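Local coordinates for catechol 2,3-dioxygenase (Pseudomonas sp. KL28, PDB 3HQ0), which probably catalyses the iron(II)-dependent extradiol ring cleavage of catechol by O2 to (2Z,4E)-2-hydroxy-6-oxohexa-2,4-dienoate, at residues H11-V16 and G65-G70; R51-Y56 and T125-G130; G105-F110 and E119-K124. All coordinates share one frame; numbering follows the deposited sequence.

Interaction 1. Residues H11-V16 and G65-G70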
# COMPACT_ATOMS: atom_id res chain seq x y z
N HIS A 11 12.86 -19.88 -18.25
CA HIS A 11 13.28 -20.71 -17.14
C HIS A 11 14.73 -20.50 -16.77
O HIS A 11 15.54 -20.03 -17.56
CB HIS A 11 13.00 -22.20 -17.41
CG HIS A 11 13.64 -22.74 -18.66
ND1 HIS A 11 12.95 -23.49 -19.58
CD2 HIS A 11 14.92 -22.66 -19.11
CE1 HIS A 11 13.77 -23.86 -20.55
NE2 HIS A 11 14.97 -23.37 -20.29
N ALA A 12 15.04 -20.85 -15.53
CA ALA A 12 16.39 -20.75 -15.00
C ALA A 12 16.63 -22.04 -14.23
O ALA A 12 15.86 -22.38 -13.33
CB ALA A 12 16.51 -19.56 -14.07
N GLN A 13 17.69 -22.76 -14.58
CA GLN A 13 18.02 -23.98 -13.87
C GLN A 13 19.18 -23.64 -12.97
O GLN A 13 20.26 -23.29 -13.43
CB GLN A 13 18.41 -25.11 -14.82
CG GLN A 13 18.87 -26.34 -14.06
CD GLN A 13 18.98 -27.56 -14.93
OE1 GLN A 13 17.99 -28.05 -15.46
NE2 GLN A 13 20.20 -28.07 -15.08
N VAL A 14 18.92 -23.74 -11.67
CA VAL A 14 19.90 -23.41 -10.65
C VAL A 14 20.34 -24.66 -9.90
O VAL A 14 19.57 -25.60 -9.76
CB VAL A 14 19.29 -22.39 -9.66
CG1 VAL A 14 20.25 -22.12 -8.51
CG2 VAL A 14 18.95 -21.10 -10.41
N ARG A 15 21.57 -24.64 -9.42
CA ARG A 15 22.15 -25.75 -8.69
C ARG A 15 22.04 -25.54 -7.19
O ARG A 15 22.43 -24.50 -6.67
CB ARG A 15 23.64 -25.90 -9.02
CG ARG A 15 23.96 -26.09 -10.48
CD ARG A 15 25.42 -26.49 -10.63
NE ARG A 15 26.33 -25.41 -10.27
CZ ARG A 15 26.63 -24.39 -11.07
NH1 ARG A 15 26.09 -24.33 -12.27
NH2 ARG A 15 27.47 -23.45 -10.67
N VAL A 16 21.53 -26.56 -6.49
CA VAL A 16 21.39 -26.50 -5.04
C VAL A 16 22.21 -27.62 -4.40
O VAL A 16 22.20 -28.75 -4.88
CB VAL A 16 19.92 -26.62 -4.62
CG1 VAL A 16 19.17 -25.37 -5.05
CG2 VAL A 16 19.29 -27.84 -5.27
N GLY A 65 24.94 -22.19 -8.12
CA GLY A 65 25.07 -21.34 -9.28
C GLY A 65 24.03 -21.68 -10.33
O GLY A 65 23.19 -22.55 -10.11
N ILE A 66 24.12 -21.05 -11.48
CA ILE A 66 23.15 -21.28 -12.55
C ILE A 66 23.69 -22.15 -13.67
O ILE A 66 24.82 -21.98 -14.12
CB ILE A 66 22.68 -19.93 -13.12
CG1 ILE A 66 21.54 -20.13 -14.11
CG2 ILE A 66 23.85 -19.23 -13.78
CD1 ILE A 66 20.96 -18.80 -14.61
N ASP A 67 22.87 -23.10 -14.11
CA ASP A 67 23.25 -24.00 -15.20
C ASP A 67 22.98 -23.30 -16.52
O ASP A 67 23.83 -23.27 -17.40
CB ASP A 67 22.46 -25.30 -15.14
CG ASP A 67 22.93 -26.22 -14.04
OD1 ASP A 67 24.12 -26.12 -13.65
OD2 ASP A 67 22.12 -27.05 -13.58
N PHE A 68 21.78 -22.75 -16.65
CA PHE A 68 21.39 -22.04 -17.86
C PHE A 68 20.12 -21.20 -17.65
O PHE A 68 19.36 -21.43 -16.71
CB PHE A 68 21.19 -23.03 -19.02
CG PHE A 68 20.16 -24.10 -18.76
CD1 PHE A 68 18.80 -23.83 -18.88
CD2 PHE A 68 20.56 -25.39 -18.42
CE1 PHE A 68 17.86 -24.83 -18.68
CE2 PHE A 68 19.62 -26.40 -18.21
CZ PHE A 68 18.27 -26.12 -18.34
N PHE A 69 19.93 -20.22 -18.53
CA PHE A 69 18.78 -19.33 -18.46
C PHE A 69 18.16 -19.30 -19.85
O PHE A 69 18.83 -18.98 -20.84
CB PHE A 69 19.26 -17.93 -18.06
CG PHE A 69 18.15 -17.00 -17.63
CD1 PHE A 69 17.72 -15.98 -18.48
CD2 PHE A 69 17.55 -17.14 -16.39
CE1 PHE A 69 16.69 -15.12 -18.09
CE2 PHE A 69 16.53 -16.28 -15.99
CZ PHE A 69 16.10 -15.27 -16.84
N GLY A 70 16.87 -19.63 -19.93
CA GLY A 70 16.20 -19.66 -21.22
C GLY A 70 15.04 -18.71 -21.39
O GLY A 70 14.36 -18.34 -20.43

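Interaction 2. Residues R51-Y56 and T125-G130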
# COMPACT_ATOMS: atom_id res chain seq x y z
N ARG A 51 1.49 -19.26 -16.49
CA ARG A 51 0.66 -20.28 -17.12
C ARG A 51 1.41 -21.48 -17.67
O ARG A 51 0.79 -22.51 -17.95
CB ARG A 51 -0.17 -19.66 -18.23
CG ARG A 51 -1.03 -18.49 -17.77
CD ARG A 51 -2.02 -18.12 -18.84
NE ARG A 51 -2.85 -16.99 -18.43
CZ ARG A 51 -3.78 -16.45 -19.20
NH1 ARG A 51 -4.00 -16.94 -20.42
NH2 ARG A 51 -4.49 -15.41 -18.76
N ASP A 52 2.72 -21.36 -17.84
CA ASP A 52 3.51 -22.48 -18.36
C ASP A 52 4.03 -23.36 -17.25
O ASP A 52 4.17 -22.92 -16.11
CB ASP A 52 4.68 -21.98 -19.22
CG ASP A 52 4.22 -21.40 -20.54
OD1 ASP A 52 3.02 -21.50 -20.85
OD2 ASP A 52 5.07 -20.84 -21.27
N HIS A 53 4.32 -24.61 -17.60
CA HIS A 53 4.79 -25.61 -16.65
C HIS A 53 5.93 -25.28 -15.70
O HIS A 53 5.92 -25.73 -14.55
CB HIS A 53 5.13 -26.89 -17.42
CG HIS A 53 5.44 -28.06 -16.54
ND1 HIS A 53 6.72 -28.36 -16.13
CD2 HIS A 53 4.64 -29.03 -16.02
CE1 HIS A 53 6.70 -29.46 -15.40
NE2 HIS A 53 5.45 -29.89 -15.32
N SER A 54 6.92 -24.50 -16.15
CA SER A 54 8.04 -24.17 -15.28
C SER A 54 8.82 -22.90 -15.62
O SER A 54 8.88 -22.47 -16.78
CB SER A 54 9.03 -25.34 -15.26
OG SER A 54 9.73 -25.44 -16.49
N CYS A 55 9.42 -22.30 -14.60
CA CYS A 55 10.24 -21.10 -14.80
C CYS A 55 11.48 -21.24 -13.92
O CYS A 55 12.47 -20.53 -14.12
CB CYS A 55 9.46 -19.84 -14.41
SG CYS A 55 9.20 -19.70 -12.63
N TYR A 56 11.42 -22.15 -12.96
CA TYR A 56 12.54 -22.37 -12.05
C TYR A 56 12.76 -23.87 -11.83
O TYR A 56 11.84 -24.57 -11.39
CB TYR A 56 12.27 -21.68 -10.71
CG TYR A 56 13.51 -21.27 -9.96
CD1 TYR A 56 14.25 -20.15 -10.35
CD2 TYR A 56 13.95 -21.98 -8.84
CE1 TYR A 56 15.39 -19.76 -9.66
CE2 TYR A 56 15.08 -21.60 -8.14
CZ TYR A 56 15.80 -20.49 -8.55
OH TYR A 56 16.91 -20.10 -7.85
N THR A 125 4.42 -26.86 -22.23
CA THR A 125 3.05 -27.13 -21.84
C THR A 125 2.44 -26.08 -20.93
O THR A 125 3.06 -25.65 -19.96
CB THR A 125 2.92 -28.50 -21.17
OG1 THR A 125 3.54 -29.49 -21.99
CG2 THR A 125 1.46 -28.86 -20.99
N CYS A 126 1.22 -25.67 -21.27
CA CYS A 126 0.48 -24.70 -20.49
C CYS A 126 -0.31 -25.46 -19.43
O CYS A 126 -1.13 -26.32 -19.77
CB CYS A 126 -0.47 -23.92 -21.40
SG CYS A 126 -1.52 -22.72 -20.55
N VAL A 127 -0.07 -25.16 -18.16
CA VAL A 127 -0.77 -25.83 -17.08
C VAL A 127 -1.76 -24.92 -16.35
O VAL A 127 -2.47 -25.38 -15.46
CB VAL A 127 0.21 -26.41 -16.05
CG1 VAL A 127 1.06 -27.50 -16.70
CG2 VAL A 127 1.10 -25.30 -15.50
N GLY A 128 -1.79 -23.64 -16.73
CA GLY A 128 -2.70 -22.69 -16.10
C GLY A 128 -2.16 -22.06 -14.83
O GLY A 128 -1.07 -22.41 -14.38
N ASN A 129 -2.91 -21.11 -14.26
CA ASN A 129 -2.46 -20.46 -13.03
C ASN A 129 -3.28 -20.86 -11.81
O ASN A 129 -3.31 -20.14 -10.81
CB ASN A 129 -2.45 -18.92 -13.18
CG ASN A 129 -3.85 -18.33 -13.31
OD1 ASN A 129 -4.00 -17.10 -13.31
ND2 ASN A 129 -4.86 -19.18 -13.43
N GLY A 130 -3.93 -22.02 -11.90
CA GLY A 130 -4.73 -22.50 -10.79
C GLY A 130 -6.08 -21.82 -10.69
O GLY A 130 -6.87 -22.14 -9.79

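Interaction 3. Residues G105-F110 and E119-K124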
# COMPACT_ATOMS: atom_id res chain seq x y z
N GLY A 105 9.53 -28.27 -25.12
CA GLY A 105 9.92 -28.58 -26.49
C GLY A 105 11.42 -28.48 -26.63
O GLY A 105 12.13 -28.23 -25.64
N GLU A 106 11.93 -28.65 -27.84
CA GLU A 106 13.37 -28.58 -28.03
C GLU A 106 13.89 -27.16 -27.78
O GLU A 106 13.13 -26.19 -27.87
CB GLU A 106 13.74 -29.05 -29.44
CG GLU A 106 13.32 -28.14 -30.55
CD GLU A 106 13.65 -28.72 -31.92
OE1 GLU A 106 14.67 -29.43 -32.03
OE2 GLU A 106 12.90 -28.46 -32.87
N ARG A 107 15.16 -27.04 -27.45
CA ARG A 107 15.73 -25.73 -27.16
C ARG A 107 17.03 -25.44 -27.90
O ARG A 107 17.84 -26.33 -28.16
CB ARG A 107 16.00 -25.60 -25.67
CG ARG A 107 14.77 -25.72 -24.80
CD ARG A 107 15.21 -26.13 -23.41
NE ARG A 107 15.31 -27.58 -23.28
CZ ARG A 107 16.04 -28.21 -22.36
NH1 ARG A 107 16.75 -27.53 -21.47
NH2 ARG A 107 16.02 -29.54 -22.31
N VAL A 108 17.21 -24.16 -28.24
CA VAL A 108 18.41 -23.71 -28.91
C VAL A 108 19.34 -23.15 -27.83
O VAL A 108 19.07 -22.10 -27.25
CB VAL A 108 18.10 -22.61 -29.94
CG1 VAL A 108 19.39 -21.97 -30.43
CG2 VAL A 108 17.32 -23.21 -31.10
N ARG A 109 20.43 -23.86 -27.56
CA ARG A 109 21.37 -23.42 -26.53
C ARG A 109 22.66 -22.89 -27.11
O ARG A 109 23.13 -23.36 -28.16
CB ARG A 109 21.70 -24.56 -25.57
CG ARG A 109 22.71 -24.16 -24.49
CD ARG A 109 23.00 -25.30 -23.55
NE ARG A 109 21.81 -25.77 -22.85
CZ ARG A 109 21.78 -26.88 -22.12
NH1 ARG A 109 22.88 -27.61 -21.99
NH2 ARG A 109 20.65 -27.26 -21.54
N PHE A 110 23.24 -21.91 -26.43
CA PHE A 110 24.50 -21.32 -26.84
C PHE A 110 25.16 -20.67 -25.64
O PHE A 110 24.51 -20.38 -24.63
CB PHE A 110 24.27 -20.31 -27.96
CG PHE A 110 23.41 -19.14 -27.57
CD1 PHE A 110 23.98 -17.98 -27.07
CD2 PHE A 110 22.03 -19.20 -27.72
CE1 PHE A 110 23.18 -16.88 -26.72
CE2 PHE A 110 21.22 -18.10 -27.37
CZ PHE A 110 21.80 -16.95 -26.87
N GLU A 119 19.29 -20.24 -23.41
CA GLU A 119 18.44 -21.11 -24.22
C GLU A 119 17.24 -20.36 -24.76
O GLU A 119 16.79 -19.38 -24.17
CB GLU A 119 17.86 -22.27 -23.40
CG GLU A 119 18.82 -23.11 -22.61
CD GLU A 119 18.20 -24.44 -22.23
OE1 GLU A 119 17.03 -24.46 -21.79
OE2 GLU A 119 18.87 -25.47 -22.38
N LEU A 120 16.73 -20.84 -25.88
CA LEU A 120 15.55 -20.28 -26.53
C LEU A 120 14.63 -21.47 -26.83
O LEU A 120 15.10 -22.52 -27.26
CB LEU A 120 15.93 -19.58 -27.84
CG LEU A 120 16.36 -18.11 -27.89
CD1 LEU A 120 16.85 -17.61 -26.55
CD2 LEU A 120 17.42 -17.96 -28.97
N TYR A 121 13.34 -21.32 -26.59
CA TYR A 121 12.39 -22.38 -26.88
C TYR A 121 11.05 -21.76 -27.23
O TYR A 121 10.72 -20.66 -26.80
CB TYR A 121 12.25 -23.36 -25.70
CG TYR A 121 11.67 -22.77 -24.43
CD1 TYR A 121 12.49 -22.15 -23.49
CD2 TYR A 121 10.30 -22.84 -24.17
CE1 TYR A 121 11.95 -21.60 -22.32
CE2 TYR A 121 9.75 -22.30 -23.01
CZ TYR A 121 10.59 -21.68 -22.09
OH TYR A 121 10.07 -21.14 -20.93
N ALA A 122 10.27 -22.47 -28.03
CA ALA A 122 8.97 -21.96 -28.44
C ALA A 122 7.80 -22.69 -27.78
O ALA A 122 6.71 -22.13 -27.68
CB ALA A 122 8.85 -22.05 -29.95
N GLU A 123 8.02 -23.91 -27.33
CA GLU A 123 6.94 -24.68 -26.72
C GLU A 123 7.22 -25.21 -25.32
O GLU A 123 8.30 -25.71 -25.03
CB GLU A 123 6.57 -25.87 -27.61
CG GLU A 123 6.37 -25.53 -29.07
CD GLU A 123 6.17 -26.77 -29.92
OE1 GLU A 123 6.26 -26.65 -31.16
OE2 GLU A 123 5.92 -27.85 -29.36
N LYS A 124 6.21 -25.07 -24.47
CA LYS A 124 6.25 -25.56 -23.10
C LYS A 124 4.79 -25.68 -22.70
O LYS A 124 4.02 -24.73 -22.83
CB LYS A 124 6.99 -24.61 -22.15
CG LYS A 124 7.07 -25.16 -20.72
CD LYS A 124 7.85 -24.25 -19.78
CE LYS A 124 9.33 -24.33 -20.04
NZ LYS A 124 10.08 -23.47 -19.10
O HOH W 1 10.46 -25.26 -28.38

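Interaction 1. Residues H11-V16 and G65-G70
G65 meets R15 where two antiparallel segments, broken by a classic beta bulge, pair in the sheet of the N-terminal vicinal oxygen chelate (VOC) domain. G65 O accepts R15 N (2.7 Å), while the R15 guanidinium lays one face over the G65 backbone; its NE is held by T63 O. I66 pairs with V14 on the A12 and F69 side of the sheet, and its O receives a weak, bent bond from R15 NH1. D67 forms the bulge: it shares Q13 with F68, its N bonding to Q13 O (2.7 Å). Across the contact the D67 carboxylate serves two partners. OD1 lies in the guanidinium plane of R15 and makes a salt bridge to NH1 (3.0 Å), which meets it out of the carboxylate plane. OD2 takes Q13 NE2 (2.6 Å), brought there by an extended chain with CG anti to the backbone N (chi1 175°), the amide and carboxylate planes 78° apart; R59 NE adds a second salt bridge at OD2. F68 restores the register, Q13 N bonding to F68 O, and its ring carries Q13 CB over one face, 3.8 Å from the centroid. F69, whose side chain lies about 5 Å from that of the iron ligand H154, turns its ring edge to A12 CB. G70 exchanges two backbone bonds with H11, whose imidazole passes the F68 ring to reach E119: H11 NE2 lies 3.6 Å from F68 CE1.

Interaction 2. Residues R51-Y56 and T125-G130
R51 and D52 run beside C126, V127 and G128 with neither segment forming a regular strand at the contact; one backbone bridge, D52 with C126, sets the alignment. R51 O is gripped twice, by V127 N at 2.8 Å and by G128 N at 3.1 Å. The first donor comes nearly along the C=O axis, and the second is tilted from the carbonyl plane. Two residues further along, on the other side of the D52/C126 bridge, H53 N bonds to T125 O (2.9 Å).

Around this backbone frame the side chains touch mostly through carbon. V127 divides its two methyls over H53. Its chi1 of -65° sets CG1 beside the backbone N, where it meets the imidazole edge of H53 at CD2 (4.0 Å), and leaves CG2 against H53 CA (3.9 Å). The H53 ring comes to V127 because its CG lies opposite the backbone N (chi1 -172°); the course of the backbone separately places H53 CB 3.5 Å from T125 O. C126 swings its sulfur back toward R51, SG lying 4.1 Å from R51 CB. Beyond that methylene the R51 chain is fully extended and leaves the contact: NH1 bonds to E280 O of the second subunit, and the side chain also packs on Y279 of that subunit. D52 starts away from 125-130, but its OD1 comes back to 4.1 Å from C126 CA, and OD2 makes a salt bridge to R8 NH2, while T125 OG1 bonds to E103.

This is a loop-to-loop tie, joining the loop ahead of strand 56-60 to the start of the connection between the two sheets of the tandem VOC fold, with R51 and D52 in contact with the second subunit.

Interaction 3. Residues G105-F110 and E119-K124
R109 reaches one oxygen of E119 with two nitrogens: NE (3.0 Å) and NH2 (2.7 Å) both bond to E119 OE2, with the guanidinium and carboxylate only 26° from coplanar. A bend at chi3 (-60°) in an otherwise extended chain turns the R109 guanidinium to this position. R109 NE uses the anti lone pair of the oxygen, whereas NH2 meets it nearly end-on. At the neighbouring oxygen, R107 brings its CD to 3.0 Å from E119 OE1 and its NH1 toward both carboxylate oxygens, although the place of NH1 is less certain; its guanidinium crosses the carboxylate steeply, at 72°. E119, itself buried, is shared by two arginines in a salt-bridge network, and OE1 also accepts H11 NE2; these surroundings would probably keep it ionised. E100 binds R107 NH2 and so helps to fix that arginine.

Behind these side chains, V108 and L120 exchange two backbone bonds. Their side chains lie on the opposite face from the charges, where L120 CD2 also meets the F110 ring edge and helix 76-89 packs on V108 and F110. Past the paired strands, a water links E106 O to A122 N, and G105 N bonds to E123 O (2.8 Å). Together the segments form the open end of the antiparallel beta hairpin 107-111/117-121 in the N-terminal VOC domain.

From the N terminus, strand 9-16 pairs with strand 65-73, and interaction 1 closes the intervening helix and three strands into a loop. Interaction 2 opens within that loop, at 51-56, and closes only at 125-130, so the two cross along the chain. Interaction 3 follows interaction 1 in series as a short hairpin closure lying wholly between the segments of interaction 2. In space they are continuous: C55 O reaches A12 N, and K124 NZ bonds to S54 O. Interaction 1 pairs two central strands, interaction 3 two strands of one half of the sheet, and the bond between F69 O and E119 N joins them; interaction 2 fastens the exit toward the iron-binding domain.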